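Local coordinates for PF14_0633 protein (Plasmodium falciparum, PDB 3IGM) that binds its cognate DNA as a domain-swapped dimer through its AP2 domain and probably acts as a sequence-specific transcription factor, at residues S12-K15 with R16-A19. Residues are numbered along the deposited sequence; the frame is centred on the assembly and turned at random.
Sequences SWNK and RMCA. With nucleotides of chain C.
The side chain of N14 reaches over the turn to M17 and also meets the bound DNA. Its CG stands anti to the backbone N (chi1 -175°), which directs the amide over the turn. N14 OD1 accepts the backbone N-H of M17 at 3.0 Å, with the donor tilted 25° from the carbonyl plane. A water lies within hydrogen-bonding reach of OD1 and of OP2 of DA4 of chain C, and accepts the N-H of R16. The other end of the amide faces the base: N14 ND2 donates to O4 of DT5 of chain C at 2.9 Å. Bonds at both ends thus limit rotation of the amide. M17 lies obliquely across N14, with its SD 3.7 Å from N14 CG. K15 gives its backbone N-H to OP2 of DA4 at 2.7 Å. R16 bends at chi3, and its NE lies 3.5 Å from the C7 methyl of DT5. R16 NH2 is hydrogen-bonded to O6 of a guanine base of the bound DNA.

On the backbone, N14 N donates to A19 O at 2.7 Å. The return bond, A19 N to N14 O, is weak, as is that from C18 N to the same oxygen. C18 N also bonds K15 O, closing the turn. W13 turns the other way; A19 N lies 3.5 Å above its ring plane, offset toward the rim. C18 SG sits obliquely beside this ring and forms a disulfide with C18 of the second subunit. K44 of that subunit makes a cation-pi contact with W13.

C18, with positive phi (56°), and A19 pair together against N14 as a G1 beta bulge. The turn joins strands 11-14 and 19-26 of the three-stranded sheet through which AP2 domains read the DNA.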
# COMPACT_ATOMS: atom_id res chain seq x y z
N SER A 12 5.16 15.01 2.46
CA SER A 12 5.31 13.91 3.43
C SER A 12 4.34 12.77 3.22
O SER A 12 3.20 12.97 2.79
CB SER A 12 5.23 14.41 4.87
OG SER A 12 4.10 15.23 5.09
N TRP A 13 4.83 11.57 3.53
CA TRP A 13 4.06 10.36 3.48
C TRP A 13 3.09 10.25 4.68
O TRP A 13 3.50 10.27 5.84
CB TRP A 13 5.01 9.16 3.44
CG TRP A 13 4.33 7.84 3.23
CD1 TRP A 13 4.20 6.83 4.15
CD2 TRP A 13 3.72 7.36 2.02
NE1 TRP A 13 3.54 5.77 3.59
CE2 TRP A 13 3.24 6.06 2.28
CE3 TRP A 13 3.53 7.91 0.74
CZ2 TRP A 13 2.57 5.29 1.32
CZ3 TRP A 13 2.87 7.15 -0.22
CH2 TRP A 13 2.41 5.85 0.07
N ASN A 14 1.80 10.14 4.38
CA ASN A 14 0.75 9.88 5.37
C ASN A 14 0.50 8.38 5.40
O ASN A 14 -0.02 7.81 4.44
CB ASN A 14 -0.51 10.68 5.00
CG ASN A 14 -1.61 10.57 6.05
OD1 ASN A 14 -2.11 9.49 6.32
ND2 ASN A 14 -2.01 11.72 6.62
N LYS A 15 0.90 7.73 6.48
CA LYS A 15 0.83 6.26 6.58
C LYS A 15 -0.60 5.69 6.53
O LYS A 15 -0.87 4.77 5.76
CB LYS A 15 1.61 5.74 7.80
CG LYS A 15 3.12 5.89 7.65
CD LYS A 15 3.88 5.55 8.92
CE LYS A 15 5.38 5.53 8.63
NZ LYS A 15 6.22 5.30 9.84
N ARG A 16 -1.51 6.26 7.33
CA ARG A 16 -2.92 5.86 7.26
C ARG A 16 -3.49 5.91 5.84
O ARG A 16 -4.17 4.97 5.40
CB ARG A 16 -3.81 6.69 8.19
CG ARG A 16 -5.26 6.19 8.18
CD ARG A 16 -6.20 6.97 9.08
NE ARG A 16 -6.60 8.29 8.59
CZ ARG A 16 -7.15 8.55 7.40
NH1 ARG A 16 -7.32 7.58 6.50
NH2 ARG A 16 -7.49 9.80 7.09
N MET A 17 -3.22 7.00 5.11
CA MET A 17 -3.77 7.19 3.77
C MET A 17 -2.99 6.43 2.71
O MET A 17 -3.49 6.17 1.62
CB MET A 17 -3.79 8.68 3.40
CG MET A 17 -4.64 9.55 4.32
SD MET A 17 -4.52 11.30 3.91
CE MET A 17 -5.28 11.26 2.28
N CYS A 18 -1.75 6.06 3.03
CA CYS A 18 -0.87 5.49 2.02
C CYS A 18 -0.76 6.47 0.83
O CYS A 18 -0.96 6.11 -0.33
CB CYS A 18 -1.40 4.12 1.59
SG CYS A 18 -0.28 3.17 0.55
N ALA A 19 -0.44 7.73 1.15
CA ALA A 19 -0.34 8.81 0.16
C ALA A 19 0.63 9.88 0.64
O ALA A 19 0.82 10.07 1.85
CB ALA A 19 -1.72 9.44 -0.07
P DA C 4 2.26 9.29 9.93
OP1 DA C 4 3.33 8.30 10.19
OP2 DA C 4 1.41 9.17 8.73
O5' DA C 4 1.28 9.38 11.20
C5' DA C 4 1.74 10.00 12.43
C4' DA C 4 0.63 10.42 13.37
O4' DA C 4 0.17 11.77 13.10
C3' DA C 4 -0.65 9.60 13.35
O3' DA C 4 -1.18 9.65 14.67
C2' DA C 4 -1.54 10.34 12.34
C1' DA C 4 -1.17 11.79 12.63
N9 DA C 4 -1.18 12.69 11.49
C8 DA C 4 -0.55 12.46 10.29
N7 DA C 4 -0.69 13.44 9.43
C5 DA C 4 -1.45 14.39 10.09
C6 DA C 4 -1.93 15.66 9.71
N6 DA C 4 -1.71 16.21 8.51
N1 DA C 4 -2.66 16.37 10.61
C2 DA C 4 -2.89 15.81 11.83
N3 DA C 4 -2.49 14.63 12.29
C4 DA C 4 -1.76 13.95 11.38
P DT C 5 -2.48 8.81 15.04
OP1 DT C 5 -2.37 8.46 16.48
OP2 DT C 5 -2.63 7.72 14.04
O5' DT C 5 -3.67 9.88 14.85
C5' DT C 5 -3.78 11.01 15.72
C4' DT C 5 -4.86 11.96 15.23
O4' DT C 5 -4.53 12.40 13.90
C3' DT C 5 -6.25 11.36 15.08
O3' DT C 5 -7.05 11.76 16.19
C2' DT C 5 -6.80 11.89 13.76
C1' DT C 5 -5.71 12.83 13.26
N1 DT C 5 -5.36 12.84 11.79
C2 DT C 5 -5.56 14.00 11.07
O2 DT C 5 -6.04 15.00 11.55
N3 DT C 5 -5.17 13.95 9.74
C4 DT C 5 -4.62 12.87 9.09
O4 DT C 5 -4.32 12.93 7.90
C5 DT C 5 -4.44 11.67 9.89
C7 DT C 5 -3.85 10.42 9.29
C6 DT C 5 -4.80 11.72 11.19
P DC C 3 8.01 12.67 7.73
OP1 DC C 3 8.80 11.60 8.38
OP2 DC C 3 8.09 12.83 6.26
O5' DC C 3 6.46 12.49 8.14
C5' DC C 3 6.12 11.86 9.37
C4' DC C 3 4.71 12.14 9.85
O4' DC C 3 4.37 13.56 9.88
C3' DC C 3 3.57 11.45 9.10
O3' DC C 3 2.90 10.73 10.10
C2' DC C 3 2.67 12.58 8.65
C1' DC C 3 2.97 13.59 9.76
N1 DC C 3 2.47 14.97 9.47
C2 DC C 3 1.77 15.69 10.45
O2 DC C 3 1.57 15.18 11.55
N3 DC C 3 1.32 16.94 10.17
C4 DC C 3 1.55 17.46 8.96
N4 DC C 3 1.09 18.68 8.71
C5 DC C 3 2.27 16.75 7.95
C6 DC C 3 2.71 15.52 8.24
O HOH W 1 -1.18 8.85 9.04